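Local atomic coordinates of fructooligosaccharide ABC transporter substrate-binding protein FusA (Streptococcus pneumoniae, PDB entry 5G5Y), a protein that binds short- and long-chain fructooligosaccharides such as kestose, nystose and inulin, but not sucrose, and serves their import as the solute-binding component of the FusABC-MsmK transporter. Residues L14-D18 / P19-L23; S43-A46 / E47-L51; N443-I446 / Y447-R450; S476-L479 / A480-K484. One frame throughout, in Å; residues are numbered along the deposited sequence.

Contact 1 (L14-D18 / P19-L23); sequences LSPKD and PNEKL
A chi1 of -178° swings the carboxylate of Asp18 trans to its own nitrogen and beside its carbonyl carbon, laying OD1 over the Pro19 peptide toward Asn20. Asp18 OD1 accepts the Asn20 N-H, OD1 to N 3.0 Å. The donor stands above the carboxylate plane, 63° out of it. The Asp18 backbone supplies a second bond, its O taking the Glu21 N-H over 3.0 Å at a nearly straight 166°, so one aspartate holds two successive amides through different groups.

Its other oxygen is tied by water. Water 1 donates to Asp18 OD2 and accepts from Asn20 ND2; water 2 donates to OD2 and to Glu21 OE2. With Asp18 OD2 and Glu21 OE2 4.8 Å apart, water 2 would probably ease the repulsion between two carboxylates. The Asn20 amide is itself anchored on strand 34-41, OD1 to Trp38 and ND2 to Ile36.

Van der Waals contacts add to this. The Glu21 side chain runs antiparallel to Pro16, with Glu21 OE1 3.5 Å from Pro16 CB and the two CB atoms 3.8 Å apart. Lys22 reaches out at nearly full length and brings its CE to 3.6 Å from Ser15 CB. Its NZ bonds the carbonyl of Glu379, a residue known to bind substrate, which places this loop beside the sugar site.

Asp18 OD1 to Asn20 N is an Asx turn, and with proline in second place it is an Asx-Pro turn, here leading through the 3-10 segment 19-21 into helix 23-32.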
loop_
_atom_site.group_PDB
_atom_site.type_symbol
_atom_site.label_atom_id
_atom_site.label_comp_id
_atom_site.label_asym_id
_atom_site.label_seq_id
_atom_site.Cartn_x
_atom_site.Cartn_y
_atom_site.Cartn_z
ATOM N N LEU A 14 -12.983 -13.819 12.734
ATOM C CA LEU A 14 -14.355 -13.364 12.895
ATOM C C LEU A 14 -15.330 -14.031 11.927
ATOM O O LEU A 14 -16.546 -13.975 12.156
ATOM C CB LEU A 14 -14.426 -11.859 12.739
ATOM C CG LEU A 14 -13.586 -11.029 13.714
ATOM C CD1 LEU A 14 -13.801 -9.561 13.381
ATOM C CD2 LEU A 14 -13.945 -11.300 15.172
ATOM N N SER A 15 -14.810 -14.623 10.837
ATOM C CA SER A 15 -15.676 -15.280 9.833
ATOM C C SER A 15 -15.976 -16.727 10.222
ATOM O O SER A 15 -15.287 -17.291 11.052
ATOM C CB SER A 15 -15.014 -15.216 8.461
ATOM O OG SER A 15 -13.833 -15.966 8.457
ATOM N N PRO A 16 -16.977 -17.354 9.592
ATOM C CA PRO A 16 -17.336 -18.722 9.968
ATOM C C PRO A 16 -16.251 -19.746 9.706
ATOM O O PRO A 16 -15.490 -19.605 8.754
ATOM C CB PRO A 16 -18.572 -19.021 9.104
ATOM C CG PRO A 16 -19.076 -17.710 8.680
ATOM C CD PRO A 16 -17.901 -16.798 8.590
ATOM N N LYS A 17 -16.171 -20.792 10.532
ATOM C CA LYS A 17 -15.152 -21.837 10.312
ATOM C C LYS A 17 -15.289 -22.494 8.925
ATOM O O LYS A 17 -14.286 -22.831 8.301
ATOM C CB LYS A 17 -15.213 -22.933 11.371
ATOM C CG LYS A 17 -15.097 -22.467 12.812
ATOM C CD LYS A 17 -13.695 -22.073 13.230
ATOM C CE LYS A 17 -13.712 -20.934 14.260
ATOM N NZ LYS A 17 -13.735 -19.573 13.635
ATOM N N ASP A 18 -16.527 -22.712 8.493
ATOM C CA ASP A 18 -16.812 -23.180 7.142
ATOM C C ASP A 18 -17.135 -21.964 6.275
ATOM O O ASP A 18 -18.159 -21.349 6.463
ATOM C CB ASP A 18 -17.986 -24.157 7.151
ATOM C CG ASP A 18 -18.304 -24.731 5.764
ATOM O OD1 ASP A 18 -17.613 -24.398 4.747
ATOM O OD2 ASP A 18 -19.270 -25.540 5.688
ATOM N N PRO A 19 -16.272 -21.646 5.292
ATOM C CA PRO A 19 -16.567 -20.519 4.398
ATOM C C PRO A 19 -17.909 -20.609 3.647
ATOM O O PRO A 19 -18.451 -19.572 3.254
ATOM C CB PRO A 19 -15.434 -20.565 3.392
ATOM C CG PRO A 19 -14.313 -21.188 4.113
ATOM C CD PRO A 19 -14.971 -22.246 4.973
ATOM N N ASN A 20 -18.409 -21.812 3.414
ATOM C CA ASN A 20 -19.708 -21.957 2.760
ATOM C C ASN A 20 -20.887 -21.383 3.564
ATOM O O ASN A 20 -21.975 -21.302 3.033
ATOM C CB ASN A 20 -19.989 -23.400 2.391
ATOM C CG ASN A 20 -19.094 -23.913 1.281
ATOM O OD1 ASN A 20 -18.713 -23.166 0.354
ATOM N ND2 ASN A 20 -18.765 -25.184 1.343
ATOM N N GLU A 21 -20.679 -21.002 4.819
ATOM C CA GLU A 21 -21.672 -20.250 5.592
ATOM C C GLU A 21 -21.723 -18.734 5.243
ATOM O O GLU A 21 -22.569 -18.019 5.761
ATOM C CB GLU A 21 -21.424 -20.443 7.095
ATOM C CG GLU A 21 -21.620 -21.890 7.522
ATOM C CD GLU A 21 -21.388 -22.114 9.012
ATOM O OE1 GLU A 21 -21.295 -21.125 9.757
ATOM O OE2 GLU A 21 -21.280 -23.293 9.426
ATOM N N LYS A 22 -20.798 -18.252 4.411
ATOM C CA LYS A 22 -20.844 -16.893 3.859
ATOM C C LYS A 22 -21.850 -16.799 2.711
ATOM O O LYS A 22 -21.891 -17.658 1.846
ATOM C CB LYS A 22 -19.472 -16.480 3.332
ATOM C CG LYS A 22 -18.462 -16.289 4.417
ATOM C CD LYS A 22 -17.143 -15.701 3.915
ATOM C CE LYS A 22 -16.210 -15.454 5.073
ATOM N NZ LYS A 22 -14.817 -15.029 4.713
ATOM N N LEU A 23 -22.660 -15.742 2.738
ATOM C CA LEU A 23 -23.670 -15.483 1.708
ATOM C C LEU A 23 -23.077 -15.405 0.282
ATOM O O LEU A 23 -23.655 -15.959 -0.701
ATOM C CB LEU A 23 -24.496 -14.248 2.091
ATOM C CG LEU A 23 -25.666 -13.884 1.204
ATOM C CD1 LEU A 23 -26.620 -15.057 0.927
ATOM C CD2 LEU A 23 -26.435 -12.728 1.837
HETATM O O HOH W 1 -20.016 -26.751 3.407
HETATM O O HOH W 2 -21.575 -25.349 7.426
#

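Contact 2 (S43-A46 / E47-L51); sequences SDFA and EKRNL
The first turn of helix 45-55 holds this contact, in which backbone bonds, one lysine and one arginine link residues three to five apart. Asp44 sits at the N-cap position, yet its side chain makes no direct capping bond; instead water 3 donates to Asp44 OD1 and accepts from Glu47 N. The amides of Lys48, Arg49 and Asn50 then bond to the carbonyls of Asp44, Phe45 and Ala46, Arg49 N to Phe45 O being the shortest at 2.8 Å.

The stretched Lys48 chain, each torsion past CG near 180°, runs back past the helix start, so that its NZ reaches Ser43 O at 3.1 Å. It arrives above that carbonyl plane, 44° out of it. The lysine thus fastens the residue before the cap to the first turn.

On another flank Arg49 CB lies over one face of the Phe45 ring, 4.1 Å above its plane and toward the rim. The guanidinium stands almost perpendicular to that ring, at 86°, and covers Ala46 CA with one face. Arg49 NE and NH2 both bond Asn50 OD1, over 3.2 and 3.0 Å, from the same face of the amide; NH1 forms a salt bridge with Asp65, so two partners fix its rotation.

Phe45 also packs on Met8 and Ile62 of the sheet beneath, as fits a helix in a beta-alpha-beta crossover, here joining the parallel strands 34-41 and 61-63.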
loop_
_atom_site.group_PDB
_atom_site.type_symbol
_atom_site.label_atom_id
_atom_site.label_comp_id
_atom_site.label_asym_id
_atom_site.label_seq_id
_atom_site.Cartn_x
_atom_site.Cartn_y
_atom_site.Cartn_z
ATOM N N SER A 43 -5.755 -18.680 11.373
ATOM C CA SER A 43 -4.609 -18.110 12.068
ATOM C C SER A 43 -3.418 -18.923 11.605
ATOM O O SER A 43 -3.576 -20.083 11.208
ATOM C CB SER A 43 -4.790 -18.227 13.597
ATOM O OG SER A 43 -4.628 -19.589 14.017
ATOM N N ASP A 44 -2.246 -18.314 11.609
ATOM C CA ASP A 44 -1.003 -18.965 11.194
ATOM C C ASP A 44 -1.156 -19.602 9.816
ATOM O O ASP A 44 -0.653 -20.687 9.574
ATOM C CB ASP A 44 -0.587 -20.047 12.233
ATOM C CG ASP A 44 0.862 -19.921 12.699
ATOM O OD1 ASP A 44 1.536 -18.893 12.444
ATOM O OD2 ASP A 44 1.346 -20.879 13.351
ATOM N N PHE A 45 -1.840 -18.928 8.894
ATOM C CA PHE A 45 -2.094 -19.534 7.575
ATOM C C PHE A 45 -0.812 -20.023 6.890
ATOM O O PHE A 45 -0.738 -21.155 6.391
ATOM C CB PHE A 45 -2.825 -18.535 6.667
ATOM C CG PHE A 45 -2.954 -19.024 5.266
ATOM C CD1 PHE A 45 -3.987 -19.868 4.918
ATOM C CD2 PHE A 45 -2.019 -18.653 4.305
ATOM C CE1 PHE A 45 -4.086 -20.352 3.642
ATOM C CE2 PHE A 45 -2.135 -19.105 2.996
ATOM C CZ PHE A 45 -3.157 -19.980 2.679
ATOM N N ALA A 46 0.203 -19.172 6.864
ATOM C CA ALA A 46 1.434 -19.480 6.118
ATOM C C ALA A 46 2.108 -20.747 6.635
ATOM O O ALA A 46 2.541 -21.591 5.848
ATOM C CB ALA A 46 2.414 -18.305 6.166
ATOM N N GLU A 47 2.196 -20.887 7.960
ATOM C CA GLU A 47 2.770 -22.108 8.532
ATOM C C GLU A 47 1.943 -23.371 8.244
ATOM O O GLU A 47 2.497 -24.403 7.879
ATOM C CB GLU A 47 3.017 -22.008 10.047
ATOM C CG GLU A 47 3.936 -23.134 10.540
ATOM C CD GLU A 47 5.124 -23.369 9.586
ATOM O OE1 GLU A 47 5.906 -22.397 9.423
ATOM O OE2 GLU A 47 5.248 -24.466 8.950
ATOM N N LYS A 48 0.627 -23.257 8.393
ATOM C CA LYS A 48 -0.263 -24.381 8.153
ATOM C C LYS A 48 -0.231 -24.800 6.680
ATOM O O LYS A 48 -0.142 -25.982 6.368
ATOM C CB LYS A 48 -1.658 -24.050 8.657
ATOM C CG LYS A 48 -1.707 -23.971 10.197
ATOM C CD LYS A 48 -3.038 -23.476 10.709
ATOM C CE LYS A 48 -3.103 -23.455 12.240
ATOM N NZ LYS A 48 -4.315 -22.701 12.657
ATOM N N ARG A 49 -0.234 -23.811 5.777
ATOM C CA ARG A 49 -0.048 -24.063 4.344
ATOM C C ARG A 49 1.274 -24.752 4.045
ATOM O O ARG A 49 1.299 -25.765 3.351
ATOM C CB ARG A 49 -0.164 -22.749 3.560
ATOM C CG ARG A 49 0.078 -22.914 2.066
ATOM C CD ARG A 49 0.510 -21.639 1.396
ATOM N NE ARG A 49 1.749 -21.189 1.969
ATOM C CZ ARG A 49 2.137 -19.933 2.127
ATOM N NH1 ARG A 49 1.397 -18.929 1.697
ATOM N NH2 ARG A 49 3.310 -19.687 2.709
ATOM N N ASN A 50 2.377 -24.244 4.604
ATOM C CA ASN A 50 3.699 -24.851 4.365
ATOM C C ASN A 50 3.814 -26.312 4.862
ATOM O O ASN A 50 4.443 -27.151 4.189
ATOM C CB ASN A 50 4.822 -23.972 4.958
ATOM C CG ASN A 50 4.958 -22.619 4.262
ATOM O OD1 ASN A 50 4.444 -22.394 3.148
ATOM N ND2 ASN A 50 5.606 -21.688 4.942
ATOM N N LEU A 51 3.169 -26.635 5.990
ATOM C CA LEU A 51 3.131 -28.031 6.486
ATOM C C LEU A 51 2.359 -28.958 5.555
ATOM O O LEU A 51 2.775 -30.094 5.303
ATOM C CB LEU A 51 2.523 -28.120 7.889
ATOM C CG LEU A 51 3.449 -27.710 9.021
ATOM C CD1 LEU A 51 2.656 -27.557 10.296
ATOM C CD2 LEU A 51 4.588 -28.700 9.188
HETATM O O HOH W 3 2.019 -18.320 9.782
#

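Contact 3 (N443-I446 / Y447-R450); sequences NDYI and YRKR
Tyr447 N to Asn443 O and Arg448 N to Asp444 O are two of four i to i+4 backbone bonds that join 443-446 to 447-450 in the regular pattern of an alpha-helix, but they are uneven. Tyr447 N to Asn443 O is long at 3.3 Å, whereas Arg448 N to Asp444 O measures 2.8 Å. The helix is kinked at this point, where the amides of Asp444 and Tyr445 lack a bond to the preceding turn.

The main side-chain interaction is a CH-pi contact. Tyr445 has its ring trans to the backbone N (chi1 173°), which brings the ring alongside the next turn, and Lys449 CG sits over one face, 3.9 Å from the centroid and 24° off the normal. The lysine then bends at chi2 and chi3, and its ammonium goes to salt bridges with Glu462 and Glu452.

Charged groups meet rings in two further ways. Arg448 NH2 lies at the edge of the Tyr445 ring, in its plane and 3.7 Å from CD1, with guanidinium and ring 64° apart; this charge is paired with Glu452. Within 447-450, Tyr447 CD1 meets a face of the Arg450 guanidinium, 3.7 Å above its centre, while Arg450 NH2 bridges to Asp193.

With these cations paired to Glu452, Glu462 and Asp193, the tyrosines are packed mainly by alkyl and guanidinium surface, and their ring contacts are probably largely dispersive beside the salt bridges.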
loop_
_atom_site.group_PDB
_atom_site.type_symbol
_atom_site.label_atom_id
_atom_site.label_comp_id
_atom_site.label_asym_id
_atom_site.label_seq_id
_atom_site.Cartn_x
_atom_site.Cartn_y
_atom_site.Cartn_z
ATOM N N ASN A 443 19.252 -1.062 4.728
ATOM C CA ASN A 443 18.033 -0.313 5.076
ATOM C C ASN A 443 18.104 0.296 6.465
ATOM O O ASN A 443 17.865 1.512 6.640
ATOM C CB ASN A 443 16.764 -1.151 4.888
ATOM C CG ASN A 443 16.400 -1.321 3.413
ATOM O OD1 ASN A 443 17.059 -0.755 2.539
ATOM N ND2 ASN A 443 15.355 -2.080 3.139
ATOM N N ASP A 444 18.452 -0.513 7.453
ATOM C CA ASP A 444 18.560 -0.030 8.834
ATOM C C ASP A 444 19.685 0.988 8.954
ATOM O O ASP A 444 19.545 1.954 9.678
ATOM C CB ASP A 444 18.764 -1.179 9.841
ATOM C CG ASP A 444 17.498 -2.074 10.020
ATOM O OD1 ASP A 444 16.372 -1.594 9.856
ATOM O OD2 ASP A 444 17.636 -3.279 10.355
ATOM N N TYR A 445 20.773 0.786 8.218
ATOM C CA TYR A 445 21.904 1.750 8.187
ATOM C C TYR A 445 21.484 3.138 7.688
ATOM O O TYR A 445 21.850 4.182 8.252
ATOM C CB TYR A 445 23.047 1.190 7.319
ATOM C CG TYR A 445 24.169 2.154 7.084
ATOM C CD1 TYR A 445 25.088 2.451 8.097
ATOM C CD2 TYR A 445 24.325 2.782 5.860
ATOM C CE1 TYR A 445 26.114 3.355 7.875
ATOM C CE2 TYR A 445 25.335 3.688 5.629
ATOM C CZ TYR A 445 26.236 3.984 6.652
ATOM O OH TYR A 445 27.250 4.903 6.417
ATOM N N ILE A 446 20.729 3.159 6.599
ATOM C CA ILE A 446 20.219 4.412 6.063
ATOM C C ILE A 446 19.406 5.183 7.140
ATOM O O ILE A 446 19.598 6.396 7.349
ATOM C CB ILE A 446 19.360 4.161 4.806
ATOM C CG1 ILE A 446 20.264 3.782 3.626
ATOM C CG2 ILE A 446 18.513 5.396 4.452
ATOM C CD1 ILE A 446 19.529 3.131 2.504
ATOM N N TYR A 447 18.519 4.489 7.826
ATOM C CA TYR A 447 17.724 5.144 8.869
ATOM C C TYR A 447 18.554 5.498 10.105
ATOM O O TYR A 447 18.291 6.497 10.737
ATOM C CB TYR A 447 16.493 4.341 9.226
ATOM C CG TYR A 447 15.377 4.412 8.169
ATOM C CD1 TYR A 447 14.973 5.620 7.603
ATOM C CD2 TYR A 447 14.734 3.260 7.737
ATOM C CE1 TYR A 447 13.964 5.662 6.632
ATOM C CE2 TYR A 447 13.728 3.291 6.777
ATOM C CZ TYR A 447 13.343 4.505 6.235
ATOM O OH TYR A 447 12.334 4.550 5.308
ATOM N N ARG A 448 19.524 4.678 10.456
ATOM C CA ARG A 448 20.378 4.998 11.606
ATOM C C ARG A 448 21.137 6.312 11.362
ATOM O O ARG A 448 21.139 7.190 12.214
ATOM C CB ARG A 448 21.355 3.866 11.912
ATOM C CG ARG A 448 22.216 4.171 13.151
ATOM C CD ARG A 448 23.147 3.034 13.546
ATOM N NE ARG A 448 24.207 2.704 12.590
ATOM C CZ ARG A 448 25.383 3.330 12.461
ATOM N NH1 ARG A 448 25.690 4.420 13.173
ATOM N NH2 ARG A 448 26.277 2.859 11.586
ATOM N N LYS A 449 21.752 6.460 10.192
ATOM C CA LYS A 449 22.506 7.654 9.892
ATOM C C LYS A 449 21.584 8.874 9.832
ATOM O O LYS A 449 21.913 9.927 10.371
ATOM C CB LYS A 449 23.287 7.487 8.582
ATOM C CG LYS A 449 24.363 6.404 8.650
ATOM C CD LYS A 449 25.377 6.608 9.766
ATOM C CE LYS A 449 26.027 7.964 9.673
ATOM N NZ LYS A 449 27.127 8.061 10.652
ATOM N N ARG A 450 20.411 8.700 9.225
ATOM C CA ARG A 450 19.444 9.772 9.137
ATOM C C ARG A 450 19.042 10.280 10.544
ATOM O O ARG A 450 18.988 11.499 10.776
ATOM C CB ARG A 450 18.242 9.331 8.294
ATOM C CG ARG A 450 17.349 10.438 7.825
ATOM C CD ARG A 450 16.040 9.877 7.251
ATOM N NE ARG A 450 15.131 9.380 8.276
ATOM C CZ ARG A 450 13.817 9.164 8.117
ATOM N NH1 ARG A 450 13.216 9.380 6.955
ATOM N NH2 ARG A 450 13.097 8.767 9.151
#

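Contact 4 (S476-L479 / A480-K484); sequences SDYL and AIKQK
Tyr478 and Lys482 leave the same side of the helix and slant across one another, the lysine running up past one ring face to the hydroxyl. Lys482 CG lies over that face, 4.2 Å above the plane and toward the rim. Because its chain bends once, at chi2 (-77°), and is extended beyond, CE ends 3.6 Å from Tyr478 OH and 3.8 Å from CZ. The ring is trans to its backbone N, which directs it toward this next turn, and its hydroxyl bonds Glu439 of helix 429-455.

In the backbone, Lys482 N bonds Tyr478 O over 3.0 Å, in the carbonyl plane. This is i to i+4 pairing within helix 475-492, the last helix of the chain, which packs against helix 429-455 through Tyr478 and Ile481. Ile481 lays CG1 and CD1 along the carbonyl of Asp477, CG1 at 3.4 Å from its O.

Leu479 points to a different side, meeting Val218 and Phe220, the latter a calcium ligand; the leucine side chain is about 6 Å from the ion. Gln483, one turn on, brings CB to 3.3 Å from Leu479 O and bends at chi2, its amide bonding Val218 N and Gly216 O.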
loop_
_atom_site.group_PDB
_atom_site.type_symbol
_atom_site.label_atom_id
_atom_site.label_comp_id
_atom_site.label_asym_id
_atom_site.label_seq_id
_atom_site.Cartn_x
_atom_site.Cartn_y
_atom_site.Cartn_z
ATOM N N SER A 476 25.541 0.172 -6.195
ATOM C CA SER A 476 25.591 0.184 -7.653
ATOM C C SER A 476 24.984 -1.073 -8.257
ATOM O O SER A 476 24.320 -0.989 -9.276
ATOM C CB SER A 476 27.000 0.429 -8.205
ATOM O OG SER A 476 27.870 -0.607 -7.831
ATOM N N ASP A 477 25.184 -2.227 -7.637
ATOM C CA ASP A 477 24.591 -3.469 -8.145
ATOM C C ASP A 477 23.079 -3.461 -8.007
ATOM O O ASP A 477 22.367 -3.904 -8.909
ATOM C CB ASP A 477 25.163 -4.684 -7.422
ATOM C CG ASP A 477 26.625 -4.956 -7.779
ATOM O OD1 ASP A 477 27.136 -4.466 -8.799
ATOM O OD2 ASP A 477 27.276 -5.677 -7.020
ATOM N N TYR A 478 22.622 -3.007 -6.853
ATOM C CA TYR A 478 21.188 -2.820 -6.550
ATOM C C TYR A 478 20.483 -2.028 -7.665
ATOM O O TYR A 478 19.482 -2.468 -8.244
ATOM C CB TYR A 478 21.064 -2.080 -5.210
ATOM C CG TYR A 478 19.655 -1.932 -4.685
ATOM C CD1 TYR A 478 19.059 -2.981 -4.022
ATOM C CD2 TYR A 478 18.929 -0.752 -4.835
ATOM C CE1 TYR A 478 17.790 -2.904 -3.529
ATOM C CE2 TYR A 478 17.627 -0.655 -4.327
ATOM C CZ TYR A 478 17.081 -1.747 -3.667
ATOM O OH TYR A 478 15.826 -1.766 -3.118
ATOM N N LEU A 479 21.073 -0.882 -7.994
ATOM C CA LEU A 479 20.532 -0.009 -9.039
ATOM C C LEU A 479 20.567 -0.592 -10.419
ATOM O O LEU A 479 19.608 -0.408 -11.175
ATOM C CB LEU A 479 21.210 1.355 -9.051
ATOM C CG LEU A 479 20.791 2.247 -7.882
ATOM C CD1 LEU A 479 21.711 3.463 -7.825
ATOM C CD2 LEU A 479 19.332 2.686 -8.052
ATOM N N ALA A 480 21.637 -1.330 -10.740
ATOM C CA ALA A 480 21.713 -1.980 -12.037
ATOM C C ALA A 480 20.624 -3.034 -12.156
ATOM O O ALA A 480 20.028 -3.171 -13.214
ATOM C CB ALA A 480 23.097 -2.602 -12.303
ATOM N N ILE A 481 20.380 -3.793 -11.095
ATOM C CA ILE A 481 19.296 -4.774 -11.107
ATOM C C ILE A 481 17.923 -4.092 -11.306
ATOM O O ILE A 481 17.123 -4.517 -12.159
ATOM C CB ILE A 481 19.273 -5.650 -9.854
ATOM C CG1 ILE A 481 20.510 -6.570 -9.860
ATOM C CG2 ILE A 481 17.973 -6.448 -9.806
ATOM C CD1 ILE A 481 20.874 -7.084 -8.494
ATOM N N LYS A 482 17.682 -3.039 -10.540
ATOM C CA LYS A 482 16.414 -2.314 -10.623
ATOM C C LYS A 482 16.214 -1.727 -12.018
ATOM O O LYS A 482 15.109 -1.796 -12.605
ATOM C CB LYS A 482 16.332 -1.252 -9.527
ATOM C CG LYS A 482 16.219 -1.799 -8.091
ATOM C CD LYS A 482 14.819 -2.283 -7.772
ATOM C CE LYS A 482 14.705 -2.885 -6.371
ATOM N NZ LYS A 482 13.280 -3.205 -6.055
ATOM N N GLN A 483 17.283 -1.163 -12.580
ATOM C CA GLN A 483 17.213 -0.590 -13.916
ATOM C C GLN A 483 16.966 -1.667 -14.953
ATOM O O GLN A 483 16.230 -1.443 -15.894
ATOM C CB GLN A 483 18.512 0.184 -14.258
ATOM C CG GLN A 483 18.447 0.985 -15.518
ATOM C CD GLN A 483 17.529 2.179 -15.393
ATOM O OE1 GLN A 483 17.763 3.050 -14.573
ATOM N NE2 GLN A 483 16.516 2.255 -16.253
ATOM N N LYS A 484 17.601 -2.833 -14.803
ATOM C CA LYS A 484 17.372 -3.921 -15.720
ATOM C C LYS A 484 15.886 -4.313 -15.802
ATOM O O LYS A 484 15.312 -4.424 -16.886
ATOM C CB LYS A 484 18.244 -5.123 -15.331
ATOM C CG LYS A 484 18.089 -6.375 -16.195
ATOM C CD LYS A 484 18.994 -7.502 -15.687
ATOM C CE LYS A 484 18.421 -8.169 -14.449
ATOM N NZ LYS A 484 19.186 -9.376 -14.026
#

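All four contacts are local and follow one another in series, so none nests within or crosses another, and none closes a long loop. Contact 1 closes a tight turn within the loop from strand 3-10 to helix 23-32. Contact 2 starts helix 45-55, after strand 34-41, and lies on the same side of the chain's centre, the two centres about 19 Å apart. Nearly 400 residues later, contact 3 falls within helix 429-455 and contact 4 within helix 475-492, with centres about 20 Å apart and nearest atoms about 6 Å apart. Contacts 3 and 4 both border Phe220 of the second calcium site; their centres lie about 44 and 45 Å from that of contact 1.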